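Side-chain contacts in thiamine phosphate pyrophosphorylase (Bacteroides thetaiotaomicron VPI-5482, PDB 3CEU), which probably catalyses the joining of pyrimidine and thiazole precursors into thiamine phosphate during thiamine diphosphate biosynthesis: residues H31-E36 / N77-S82; Y64-E67 / G73-L76; R44-I49 / R55-H60. All coordinates share one frame; numbering follows the deposited sequence.

Contact 1: residues H31-E36 / N77-S82; sequences HLRKPE and NARNPS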
ATOM      1  N   HIS A  31       3.211   2.014  -2.468  1.00 25.43           N
ATOM      2  CA  HIS A  31       2.869   3.318  -1.915  1.00 23.66           C
ATOM      3  C   HIS A  31       4.137   3.962  -1.370  1.00 19.49           C
ATOM      4  O   HIS A  31       4.687   3.533  -0.347  1.00 17.92           O
ATOM      5  CB  HIS A  31       1.819   3.185  -0.807  1.00 21.48           C
ATOM      6  CG  HIS A  31       0.410   3.345  -1.293  1.00 20.71           C
ATOM      7  ND1 HIS A  31      -0.380   4.422  -0.944  1.00 19.90           N
ATOM      8  CD2 HIS A  31      -0.336   2.597  -2.140  1.00 18.87           C
ATOM      9  CE1 HIS A  31      -1.546   4.330  -1.554  1.00 27.04           C
ATOM     10  NE2 HIS A  31      -1.546   3.230  -2.289  1.00 20.35           N
ATOM     11  N   LEU A  32       4.599   4.985  -2.083  1.00 13.32           N
ATOM     12  CA  LEU A  32       5.801   5.718  -1.709  1.00 15.70           C
ATOM     13  C   LEU A  32       5.448   6.726  -0.629  1.00 14.02           C
ATOM     14  O   LEU A  32       4.775   7.720  -0.889  1.00 16.22           O
ATOM     15  CB  LEU A  32       6.380   6.439  -2.935  1.00 11.57           C
ATOM     16  CG  LEU A  32       7.630   7.292  -2.748  1.00 13.80           C
ATOM     17  CD1 LEU A  32       8.754   6.458  -2.143  1.00 14.41           C
ATOM     18  CD2 LEU A  32       8.057   7.865  -4.091  1.00  9.53           C
ATOM     19  N   ARG A  33       5.893   6.456   0.589  1.00 21.68           N
ATOM     20  CA  ARG A  33       5.627   7.349   1.708  1.00 20.60           C
ATOM     21  C   ARG A  33       6.928   7.658   2.439  1.00 17.41           C
ATOM     22  O   ARG A  33       7.494   6.802   3.120  1.00 14.47           O
ATOM     23  CB  ARG A  33       4.598   6.706   2.647  1.00 22.06           C
ATOM     24  CG  ARG A  33       4.195   7.523   3.870  1.00 15.12           C
ATOM     25  CD  ARG A  33       3.011   6.862   4.572  1.00 16.50           C
ATOM     26  NE  ARG A  33       2.721   7.422   5.889  1.00 20.11           N
ATOM     27  CZ  ARG A  33       3.490   7.266   6.970  1.00 27.21           C
ATOM     28  NH1 ARG A  33       4.617   6.564   6.910  1.00 13.41           N
ATOM     29  NH2 ARG A  33       3.120   7.800   8.128  1.00 28.63           N
ATOM     30  N   LYS A  34       7.403   8.887   2.254  1.00 15.05           N
ATOM     31  CA  LYS A  34       8.634   9.375   2.874  1.00 14.86           C
ATOM     32  C   LYS A  34       8.315  10.711   3.543  1.00 19.01           C
ATOM     33  O   LYS A  34       8.633  11.774   3.007  1.00 19.93           O
ATOM     34  CB  LYS A  34       9.714   9.603   1.817  1.00 16.85           C
ATOM     35  CG  LYS A  34      10.064   8.389   0.973  1.00  9.80           C
ATOM     36  CD  LYS A  34      10.580   7.253   1.836  1.00 20.33           C
ATOM     37  CE  LYS A  34      11.087   6.093   0.992  1.00 18.62           C
ATOM     38  NZ  LYS A  34      11.526   4.972   1.860  1.00 13.91           N
ATOM     39  N   PRO A  35       7.704  10.669   4.735  1.00 16.94           N
ATOM     40  CA  PRO A  35       7.321  11.858   5.502  1.00 23.80           C
ATOM     41  C   PRO A  35       8.421  12.904   5.655  1.00 29.15           C
ATOM     42  O   PRO A  35       9.550  12.571   6.009  1.00 35.04           O
ATOM     43  CB  PRO A  35       6.915  11.283   6.856  1.00 28.92           C
ATOM     44  CG  PRO A  35       6.479   9.876   6.526  1.00  6.04           C
ATOM     45  CD  PRO A  35       7.508   9.446   5.533  1.00 11.95           C
ATOM     46  N   GLU A  36       8.082  14.165   5.397  1.00 34.24           N
ATOM     47  CA  GLU A  36       9.028  15.278   5.546  1.00 37.17           C
ATOM     48  C   GLU A  36      10.404  14.974   4.959  1.00 34.36           C
ATOM     49  O   GLU A  36      11.390  14.886   5.693  1.00 38.56           O
ATOM     50  CB  GLU A  36       9.196  15.616   7.035  1.00 38.87           C
ATOM     51  CG  GLU A  36       7.915  15.997   7.792  1.00 42.88           C
ATOM     52  CD  GLU A  36       7.410  17.399   7.465  1.00 43.63           C
ATOM     53  OE1 GLU A  36       8.200  18.369   7.564  1.00 42.45           O
ATOM     54  OE2 GLU A  36       6.210  17.528   7.130  1.00 48.30           O
ATOM     55  N   ASN A  77      -3.077  12.900   2.283  1.00 23.63           N
ATOM     56  CA  ASN A  77      -2.828  12.617   3.687  1.00 19.01           C
ATOM     57  C   ASN A  77      -2.653  13.896   4.491  1.00 18.28           C
ATOM     58  O   ASN A  77      -2.624  14.989   3.930  1.00 23.33           O
ATOM     59  CB  ASN A  77      -1.604  11.706   3.825  1.00 16.79           C
ATOM     60  CG  ASN A  77      -0.329  12.369   3.357  1.00 18.59           C
ATOM     61  OD1 ASN A  77       0.251  13.199   4.062  1.00 17.53           O
ATOM     62  ND2 ASN A  77       0.113  12.013   2.159  1.00 12.11           N
ATOM     63  N   ALA A  78      -2.546  13.752   5.806  1.00 23.06           N
ATOM     64  CA  ALA A  78      -2.416  14.896   6.701  1.00 23.12           C
ATOM     65  C   ALA A  78      -1.439  15.959   6.215  1.00 21.56           C
ATOM     66  O   ALA A  78      -1.783  17.142   6.155  1.00 27.34           O
ATOM     67  CB  ALA A  78      -2.019  14.423   8.092  1.00 15.04           C
ATOM     68  N   ARG A  79      -0.231  15.545   5.859  1.00 14.79           N
ATOM     69  CA  ARG A  79       0.772  16.497   5.408  1.00 16.80           C
ATOM     70  C   ARG A  79       0.489  17.016   3.998  1.00 17.37           C
ATOM     71  O   ARG A  79       0.862  18.141   3.659  1.00 11.47           O
ATOM     72  CB  ARG A  79       2.163  15.856   5.510  1.00 17.51           C
ATOM     73  CG  ARG A  79       2.570  15.549   6.965  1.00 19.42           C
ATOM     74  CD  ARG A  79       3.711  14.543   7.051  1.00 24.67           C
ATOM     75  NE  ARG A  79       3.354  13.308   6.359  1.00 37.46           N
ATOM     76  CZ  ARG A  79       2.337  12.526   6.709  1.00 35.29           C
ATOM     77  NH1 ARG A  79       1.577  12.843   7.754  1.00 42.36           N
ATOM     78  NH2 ARG A  79       2.059  11.436   6.002  1.00 32.35           N
ATOM     79  N   ASN A  80      -0.192  16.213   3.186  1.00 14.03           N
ATOM     80  CA  ASN A  80      -0.528  16.629   1.825  1.00 13.16           C
ATOM     81  C   ASN A  80      -1.999  16.305   1.601  1.00  9.91           C
ATOM     82  O   ASN A  80      -2.345  15.353   0.909  1.00 15.81           O
ATOM     83  CB  ASN A  80       0.368  15.907   0.826  1.00 23.05           C
ATOM     84  CG  ASN A  80       1.850  16.017   1.193  1.00 25.76           C
ATOM     85  OD1 ASN A  80       2.339  15.283   2.058  1.00 32.98           O
ATOM     86  ND2 ASN A  80       2.560  16.946   0.556  1.00  7.22           N
ATOM     87  N   PRO A  81      -2.895  17.123   2.191  1.00 17.42           N
ATOM     88  CA  PRO A  81      -4.354  16.983   2.121  1.00 13.11           C
ATOM     89  C   PRO A  81      -5.077  17.296   0.820  1.00 15.78           C
ATOM     90  O   PRO A  81      -6.277  17.049   0.714  1.00 11.37           O
ATOM     91  CB  PRO A  81      -4.831  17.877   3.254  1.00 11.64           C
ATOM     92  CG  PRO A  81      -3.855  18.992   3.215  1.00 12.18           C
ATOM     93  CD  PRO A  81      -2.534  18.282   3.034  1.00 16.41           C
ATOM     94  N   SER A  82      -4.383  17.818  -0.180  1.00 13.81           N
ATOM     95  CA  SER A  82      -5.101  18.124  -1.402  1.00 21.86           C
ATOM     96  C   SER A  82      -4.325  17.903  -2.675  1.00 18.21           C
ATOM     97  O   SER A  82      -3.120  18.129  -2.738  1.00 16.76           O
ATOM     98  CB  SER A  82      -5.617  19.561  -1.334  1.00 23.31           C
ATOM     99  OG  SER A  82      -4.655  20.404  -0.722  1.00 29.68           O
TER
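R79 reaches across to R33, P35 and E36, and every contact between the two loops is made with its side chain. The charged meetings come first. R33 NE and R79 NH2 lie 4.1 Å apart, the two side chains crossing at about a right angle with their guanidinium planes turned 74° against each other, so the groups do not stack. E36 does not pair with R79 in a salt bridge: its OE2 lies against the aliphatic shaft, 3.9 Å from R79 CD, and stays 5.2 Å from R79 NE. The acid nevertheless probably offsets some of the positive charge gathered here.

P35 presents ring carbons to both guanidinium groups, a compact apolar residue that fits beside them. Its CB approaches R79 NE at 4.1 Å, while its CG lies above one face of the R33 guanidinium, offset toward its rim. R33 gets there on a chain extended from CG to NE, whereas R79 bends at chi3 (-57°).

Hydrogen bonds shape the second loop from within. N77 OD1 accepts from N80 N at 3.2 Å, an Asx motif, and more weakly from R79 N, steadying the backbone from which R79 springs. Both loops follow the C-terminal ends of strands, 29-32 and 73-75, at the mouth of a TIM barrel, the end where enzymes of this fold carry their active sites.

Contact 2: residues Y64-E67 / G73-L76; sequences YLKE and GIHL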
ATOM      1  N   TYR A  64       3.928  16.511  -7.400  1.00 10.15           N
ATOM      2  CA  TYR A  64       4.369  16.865  -8.741  1.00 16.58           C
ATOM      3  C   TYR A  64       5.120  15.690  -9.377  1.00 22.10           C
ATOM      4  O   TYR A  64       5.215  15.594 -10.600  1.00 26.89           O
ATOM      5  CB  TYR A  64       5.277  18.090  -8.708  1.00 18.83           C
ATOM      6  CG  TYR A  64       6.721  17.763  -8.410  1.00 26.91           C
ATOM      7  CD1 TYR A  64       7.160  17.550  -7.100  1.00 30.08           C
ATOM      8  CD2 TYR A  64       7.648  17.639  -9.444  1.00 24.64           C
ATOM      9  CE1 TYR A  64       8.487  17.219  -6.832  1.00 21.01           C
ATOM     10  CE2 TYR A  64       8.968  17.313  -9.186  1.00 14.45           C
ATOM     11  CZ  TYR A  64       9.379  17.105  -7.885  1.00 15.95           C
ATOM     12  OH  TYR A  64      10.687  16.778  -7.650  1.00 25.05           O
ATOM     13  N   LEU A  65       5.660  14.800  -8.544  1.00 27.10           N
ATOM     14  CA  LEU A  65       6.388  13.635  -9.037  1.00 24.45           C
ATOM     15  C   LEU A  65       5.470  12.700  -9.809  1.00 28.78           C
ATOM     16  O   LEU A  65       5.934  11.876 -10.606  1.00 26.23           O
ATOM     17  CB  LEU A  65       7.007  12.857  -7.878  1.00 21.94           C
ATOM     18  CG  LEU A  65       8.104  13.581  -7.098  1.00 32.75           C
ATOM     19  CD1 LEU A  65       8.437  12.781  -5.846  1.00 35.20           C
ATOM     20  CD2 LEU A  65       9.333  13.766  -7.974  1.00 25.66           C
ATOM     21  N   LYS A  66       4.168  12.829  -9.575  1.00 27.81           N
ATOM     22  CA  LYS A  66       3.192  11.981 -10.244  1.00 25.99           C
ATOM     23  C   LYS A  66       3.323  12.048 -11.766  1.00 25.71           C
ATOM     24  O   LYS A  66       3.410  11.011 -12.422  1.00 21.39           O
ATOM     25  CB  LYS A  66       1.777  12.376  -9.811  1.00 20.54           C
ATOM     26  CG  LYS A  66       0.692  11.376 -10.194  1.00 26.37           C
ATOM     27  CD  LYS A  66       0.231  11.521 -11.640  1.00 30.32           C
ATOM     28  CE  LYS A  66      -0.992  10.635 -11.909  1.00 34.12           C
ATOM     29  NZ  LYS A  66      -1.457  10.693 -13.329  1.00 33.20           N
ATOM     30  N   GLU A  67       3.343  13.262 -12.319  1.00 24.80           N
ATOM     31  CA  GLU A  67       3.464  13.449 -13.773  1.00 25.11           C
ATOM     32  C   GLU A  67       4.932  13.464 -14.194  1.00 22.80           C
ATOM     33  O   GLU A  67       5.285  13.111 -15.320  1.00 13.30           O
ATOM     34  CB  GLU A  67       2.807  14.769 -14.205  1.00 22.00           C
ATOM     35  CG  GLU A  67       1.338  14.924 -13.829  1.00 24.29           C
ATOM     36  CD  GLU A  67       0.426  13.988 -14.602  1.00 35.48           C
ATOM     37  OE1 GLU A  67      -0.807  14.118 -14.469  1.00 26.60           O
ATOM     38  OE2 GLU A  67       0.940  13.122 -15.340  1.00 42.64           O
ATOM     39  N   GLY A  73      -0.510   7.534  -9.328  1.00 12.05           N
ATOM     40  CA  GLY A  73      -1.352   8.587  -8.784  1.00  9.92           C
ATOM     41  C   GLY A  73      -0.862   9.072  -7.422  1.00 14.39           C
ATOM     42  O   GLY A  73       0.297   8.875  -7.062  1.00 13.15           O
ATOM     43  N   ILE A  74      -1.751   9.693  -6.654  1.00  8.44           N
ATOM     44  CA  ILE A  74      -1.393  10.225  -5.354  1.00 11.15           C
ATOM     45  C   ILE A  74      -2.316   9.748  -4.231  1.00 14.57           C
ATOM     46  O   ILE A  74      -3.461   9.332  -4.470  1.00 13.16           O
ATOM     47  CB  ILE A  74      -1.431  11.752  -5.377  1.00 11.42           C
ATOM     48  CG1 ILE A  74      -2.867  12.221  -5.622  1.00 13.83           C
ATOM     49  CG2 ILE A  74      -0.516  12.275  -6.473  1.00  2.32           C
ATOM     50  CD1 ILE A  74      -3.082  13.701  -5.452  1.00  1.41           C
ATOM     51  N   HIS A  75      -1.811   9.818  -3.003  1.00  6.20           N
ATOM     52  CA  HIS A  75      -2.578   9.415  -1.825  1.00  5.45           C
ATOM     53  C   HIS A  75      -2.633  10.611  -0.901  1.00  7.59           C
ATOM     54  O   HIS A  75      -1.633  10.971  -0.293  1.00  1.95           O
ATOM     55  CB  HIS A  75      -1.894   8.260  -1.099  1.00  2.75           C
ATOM     56  CG  HIS A  75      -2.770   7.585  -0.099  1.00  9.26           C
ATOM     57  ND1 HIS A  75      -3.821   6.773  -0.464  1.00 12.03           N
ATOM     58  CD2 HIS A  75      -2.754   7.593   1.257  1.00 13.49           C
ATOM     59  CE1 HIS A  75      -4.410   6.305   0.618  1.00 10.02           C
ATOM     60  NE2 HIS A  75      -3.784   6.786   1.677  1.00 19.95           N
ATOM     61  N   LEU A  76      -3.796  11.234  -0.795  1.00  6.04           N
ATOM     62  CA  LEU A  76      -3.930  12.400   0.066  1.00 15.09           C
ATOM     63  C   LEU A  76      -3.718  12.018   1.525  1.00 18.17           C
ATOM     64  O   LEU A  76      -4.118  10.942   1.956  1.00 19.29           O
ATOM     65  CB  LEU A  76      -5.312  13.025  -0.121  1.00 14.82           C
ATOM     66  CG  LEU A  76      -5.668  13.262  -1.581  1.00  4.07           C
ATOM     67  CD1 LEU A  76      -7.079  13.830  -1.680  1.00 21.13           C
ATOM     68  CD2 LEU A  76      -4.661  14.202  -2.215  1.00  9.89           C
TER
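This is a buried packing contact in which the aliphatic part of K66 lies against the backbone of G73 and the branch of I74. It sits inside a beta-alpha-beta unit of the TIM barrel, strand 57-59, helix 65-68 and strand 73-75, and joins the short helix to the strand that follows it. No hydrogen bond crosses between the segments; the fit is one of carbon against carbon.

Glycine suits its place by its backbone: G73 adopts phi 179° with psi -159°, a conformation that glycine tolerates far better than residues with a side chain. The two segments come near here, the CA atoms of K66 and G73 being 5.9 Å apart, and the lysine chain packs directly on the main chain of the strand. Lysine suits the other side since it offers a long run of methylenes to a buried surface and still carries its charge beyond it. K66 NZ makes a weak hydrogen bond to A88 O and a long salt bridge, 3.7 Å, to E67 OE1. An alanine at K66 would lose the methylenes that pack on G73 and is likely to leave a gap beside the strand, with A88 O and E67 each deprived of a partner.

I74, branched at CB as is common in strands, supplies a methyl close to the main chain. Its side chain also touches F63 and E83, whereas the next residue, H75, stacks on H60. In K66 the first torsion (chi1 -167°) sets CG opposite the backbone N, 3.7 Å from G73 CA and 4.0 Å from I74 CG2, and the bend at chi2 turns the rest of the chain so that K66 CE lies over G73, 3.8 Å from G73 CA.

Contact 3: residues R44-I49 / R55-H60; sequences RLLTLI and RRIVTH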
ATOM      1  N   ARG A  44      15.653  10.360  -6.833  1.00 26.75           N
ATOM      2  CA  ARG A  44      16.776   9.425  -6.933  1.00 26.35           C
ATOM      3  C   ARG A  44      16.281   7.985  -6.934  1.00 20.18           C
ATOM      4  O   ARG A  44      16.665   7.182  -7.782  1.00 22.75           O
ATOM      5  CB  ARG A  44      17.760   9.666  -5.774  1.00 32.74           C
ATOM      6  CG  ARG A  44      18.235  11.126  -5.702  1.00 40.26           C
ATOM      7  CD  ARG A  44      19.168  11.450  -4.527  1.00 41.52           C
ATOM      8  NE  ARG A  44      20.552  11.019  -4.739  1.00 44.92           N
ATOM      9  CZ  ARG A  44      20.994   9.781  -4.543  1.00 46.43           C
ATOM     10  NH1 ARG A  44      20.163   8.835  -4.122  1.00 45.19           N
ATOM     11  NH2 ARG A  44      22.271   9.492  -4.761  1.00 52.20           N
ATOM     12  N   LEU A  45      15.405   7.672  -5.992  1.00 20.13           N
ATOM     13  CA  LEU A  45      14.854   6.334  -5.894  1.00 17.66           C
ATOM     14  C   LEU A  45      14.050   6.003  -7.150  1.00 15.87           C
ATOM     15  O   LEU A  45      14.262   4.963  -7.770  1.00 18.61           O
ATOM     16  CB  LEU A  45      13.975   6.228  -4.644  1.00 20.81           C
ATOM     17  CG  LEU A  45      13.626   4.835  -4.122  1.00 19.96           C
ATOM     18  CD1 LEU A  45      12.916   4.940  -2.780  1.00 22.14           C
ATOM     19  CD2 LEU A  45      12.759   4.120  -5.118  1.00 36.44           C
ATOM     20  N   LEU A  46      13.134   6.884  -7.538  1.00 16.85           N
ATOM     21  CA  LEU A  46      12.316   6.630  -8.725  1.00 16.94           C
ATOM     22  C   LEU A  46      13.156   6.418  -9.988  1.00 14.56           C
ATOM     23  O   LEU A  46      12.798   5.615 -10.843  1.00 16.02           O
ATOM     24  CB  LEU A  46      11.318   7.778  -8.942  1.00  5.00           C
ATOM     25  CG  LEU A  46      10.347   8.035  -7.786  1.00  3.16           C
ATOM     26  CD1 LEU A  46       9.726   9.418  -7.916  1.00  7.60           C
ATOM     27  CD2 LEU A  46       9.289   6.948  -7.753  1.00  8.75           C
ATOM     28  N   THR A  47      14.273   7.127 -10.100  1.00 15.90           N
ATOM     29  CA  THR A  47      15.139   6.990 -11.271  1.00 20.28           C
ATOM     30  C   THR A  47      15.789   5.606 -11.361  1.00 18.21           C
ATOM     31  O   THR A  47      15.981   5.084 -12.451  1.00 19.99           O
ATOM     32  CB  THR A  47      16.272   8.045 -11.277  1.00 23.54           C
ATOM     33  OG1 THR A  47      15.711   9.357 -11.157  1.00 23.19           O
ATOM     34  CG2 THR A  47      17.060   7.960 -12.571  1.00 19.03           C
ATOM     35  N   LEU A  48      16.131   5.027 -10.212  1.00 22.61           N
ATOM     36  CA  LEU A  48      16.761   3.706 -10.156  1.00 20.90           C
ATOM     37  C   LEU A  48      15.802   2.576 -10.453  1.00 20.19           C
ATOM     38  O   LEU A  48      16.213   1.514 -10.925  1.00 20.59           O
ATOM     39  CB  LEU A  48      17.365   3.461  -8.780  1.00 26.00           C
ATOM     40  CG  LEU A  48      18.787   3.965  -8.557  1.00 31.99           C
ATOM     41  CD1 LEU A  48      18.953   5.337  -9.181  1.00 31.34           C
ATOM     42  CD2 LEU A  48      19.070   4.006  -7.050  1.00 38.80           C
ATOM     43  N   ILE A  49      14.526   2.783 -10.154  1.00 23.12           N
ATOM     44  CA  ILE A  49      13.550   1.749 -10.419  1.00 26.68           C
ATOM     45  C   ILE A  49      13.055   1.849 -11.849  1.00 26.18           C
ATOM     46  O   ILE A  49      12.670   2.921 -12.311  1.00 19.04           O
ATOM     47  CB  ILE A  49      12.358   1.827  -9.440  1.00 29.05           C
ATOM     48  CG1 ILE A  49      11.934   3.282  -9.252  1.00 44.29           C
ATOM     49  CG2 ILE A  49      12.743   1.203  -8.104  1.00 38.46           C
ATOM     50  CD1 ILE A  49      10.912   3.481  -8.144  1.00 41.18           C
ATOM     51  N   ARG A  55       3.969   3.122 -13.196  1.00 17.27           N
ATOM     52  CA  ARG A  55       2.513   3.225 -13.098  1.00 19.42           C
ATOM     53  C   ARG A  55       1.937   2.276 -12.048  1.00 22.09           C
ATOM     54  O   ARG A  55       0.737   2.004 -12.047  1.00 19.45           O
ATOM     55  CB  ARG A  55       1.839   2.941 -14.442  1.00 21.93           C
ATOM     56  CG  ARG A  55       1.728   1.469 -14.808  1.00 33.13           C
ATOM     57  CD  ARG A  55       2.876   1.069 -15.703  1.00 38.14           C
ATOM     58  NE  ARG A  55       2.430   0.214 -16.797  1.00 39.47           N
ATOM     59  CZ  ARG A  55       3.049   0.143 -17.972  1.00 49.40           C
ATOM     60  NH1 ARG A  55       4.136   0.877 -18.198  1.00 35.39           N
ATOM     61  NH2 ARG A  55       2.583  -0.658 -18.924  1.00 48.25           N
ATOM     62  N   ARG A  56       2.795   1.777 -11.163  1.00 19.40           N
ATOM     63  CA  ARG A  56       2.380   0.865 -10.096  1.00 16.97           C
ATOM     64  C   ARG A  56       2.699   1.510  -8.743  1.00 22.34           C
ATOM     65  O   ARG A  56       2.499   0.902  -7.692  1.00 19.58           O
ATOM     66  CB  ARG A  56       3.145  -0.455 -10.203  1.00 21.36           C
ATOM     67  CG  ARG A  56       2.868  -1.274 -11.453  1.00 29.29           C
ATOM     68  CD  ARG A  56       1.691  -2.203 -11.245  1.00 37.94           C
ATOM     69  NE  ARG A  56       1.623  -3.245 -12.260  1.00 44.71           N
ATOM     70  CZ  ARG A  56       0.635  -4.128 -12.352  1.00 50.24           C
ATOM     71  NH1 ARG A  56      -0.366  -4.091 -11.480  1.00 44.26           N
ATOM     72  NH2 ARG A  56       0.638  -5.038 -13.323  1.00 35.27           N
ATOM     73  N   ILE A  57       3.198   2.743  -8.789  1.00 18.25           N
ATOM     74  CA  ILE A  57       3.578   3.493  -7.593  1.00 19.17           C
ATOM     75  C   ILE A  57       2.669   4.702  -7.307  1.00 16.67           C
ATOM     76  O   ILE A  57       2.347   5.468  -8.210  1.00 12.30           O
ATOM     77  CB  ILE A  57       5.042   4.000  -7.730  1.00 15.46           C
ATOM     78  CG1 ILE A  57       5.983   2.808  -7.918  1.00 16.52           C
ATOM     79  CG2 ILE A  57       5.438   4.821  -6.505  1.00 20.06           C
ATOM     80  CD1 ILE A  57       7.418   3.192  -8.243  1.00  5.57           C
ATOM     81  N   VAL A  58       2.259   4.849  -6.050  1.00 13.95           N
ATOM     82  CA  VAL A  58       1.431   5.967  -5.611  1.00  8.35           C
ATOM     83  C   VAL A  58       2.287   6.700  -4.598  1.00 16.21           C
ATOM     84  O   VAL A  58       2.917   6.062  -3.748  1.00 14.35           O
ATOM     85  CB  VAL A  58       0.139   5.490  -4.913  1.00 15.44           C
ATOM     86  CG1 VAL A  58      -0.697   6.693  -4.489  1.00  7.92           C
ATOM     87  CG2 VAL A  58      -0.672   4.584  -5.836  1.00  5.92           C
ATOM     88  N   THR A  59       2.336   8.028  -4.679  1.00 17.57           N
ATOM     89  CA  THR A  59       3.172   8.796  -3.743  1.00 15.37           C
ATOM     90  C   THR A  59       2.378   9.620  -2.738  1.00 17.77           C
ATOM     91  O   THR A  59       1.345  10.198  -3.075  1.00 16.76           O
ATOM     92  CB  THR A  59       4.127   9.756  -4.490  1.00 17.05           C
ATOM     93  OG1 THR A  59       4.870  10.521  -3.537  1.00 12.41           O
ATOM     94  CG2 THR A  59       3.359  10.698  -5.402  1.00  8.44           C
ATOM     95  N   HIS A  60       2.871   9.673  -1.507  1.00 13.46           N
ATOM     96  CA  HIS A  60       2.213  10.430  -0.459  1.00 19.58           C
ATOM     97  C   HIS A  60       2.823  11.820  -0.300  1.00 14.89           C
ATOM     98  O   HIS A  60       2.330  12.643   0.469  1.00 15.28           O
ATOM     99  CB  HIS A  60       2.295   9.693   0.886  1.00 12.24           C
ATOM    100  CG  HIS A  60       1.560   8.390   0.911  1.00 18.20           C
ATOM    101  ND1 HIS A  60       0.929   7.914   2.043  1.00 13.59           N
ATOM    102  CD2 HIS A  60       1.371   7.452  -0.047  1.00 16.55           C
ATOM    103  CE1 HIS A  60       0.383   6.740   1.777  1.00 22.05           C
ATOM    104  NE2 HIS A  60       0.639   6.436   0.517  1.00 21.06           N
TER
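In the beta-alpha-beta unit formed by strand 29-32, helix 39-48 and strand 57-59, a classic right-handed building block of the TIM barrel, I57 of the strand meets L46 and I49 at the end of the helix. The contact is small and wholly apolar, and all three residues are buried. L46 and I49 lie three positions apart, so they come off nearly the same side of the helix and both have their CB directed toward the strand.

The closer meeting is between the isoleucines, which reach for each other tip to tip: I49 CD1 lies 3.5 Å from I57 CD1, a tight approach for two methyl groups. With CG1 opposite the carbonyl carbon and the chain extended at chi2 (172°), I57 carries its end methyl out to the helix. I49 instead holds CG1 between its backbone N and carbonyl carbon (chi1 43°), a crowded position for a branched residue. L46 adds a looser touch, its CD2 4.2 Å from the same I57 CD1, so one methyl of the strand serves both L46 and I49. Isoleucine suits the strand because its CB branch favours extended backbone, and its longer arm bridges to the helix; leucine is at home on the helix, with its branch one carbon further out.

I49 is where the helical backbone ends, and H54 NE2 hydrogen-bonds to the carbonyl oxygens of both L46 and I49 there. Around the contact, I57 also touches L30 and L32 of strand 29-32, L46 packs on L32 and F69, and I49 rests on T20 of helix 15-24.

In the fold
From the N terminus, the chain leaves strand 29-32 through residues 31-36, the first half of contact 1. It then runs along helix 39-48 and turns back, contact 3 closing this short loop at strand 57-59. Helix 65-68 follows, and contact 2 closes the next loop at strand 73-75. Directly beyond, residues 77-82 complete contact 1, whose long loop therefore encloses the other two; these follow in series and do not cross. Contacts 2 and 3 pack helices on the barrel wall, while contact 1 joins loops at its mouth. Between them, strands 29-32, 57-59 and 73-75 stand side by side, with H31 ND1 hydrogen-bonded to H60 NE2.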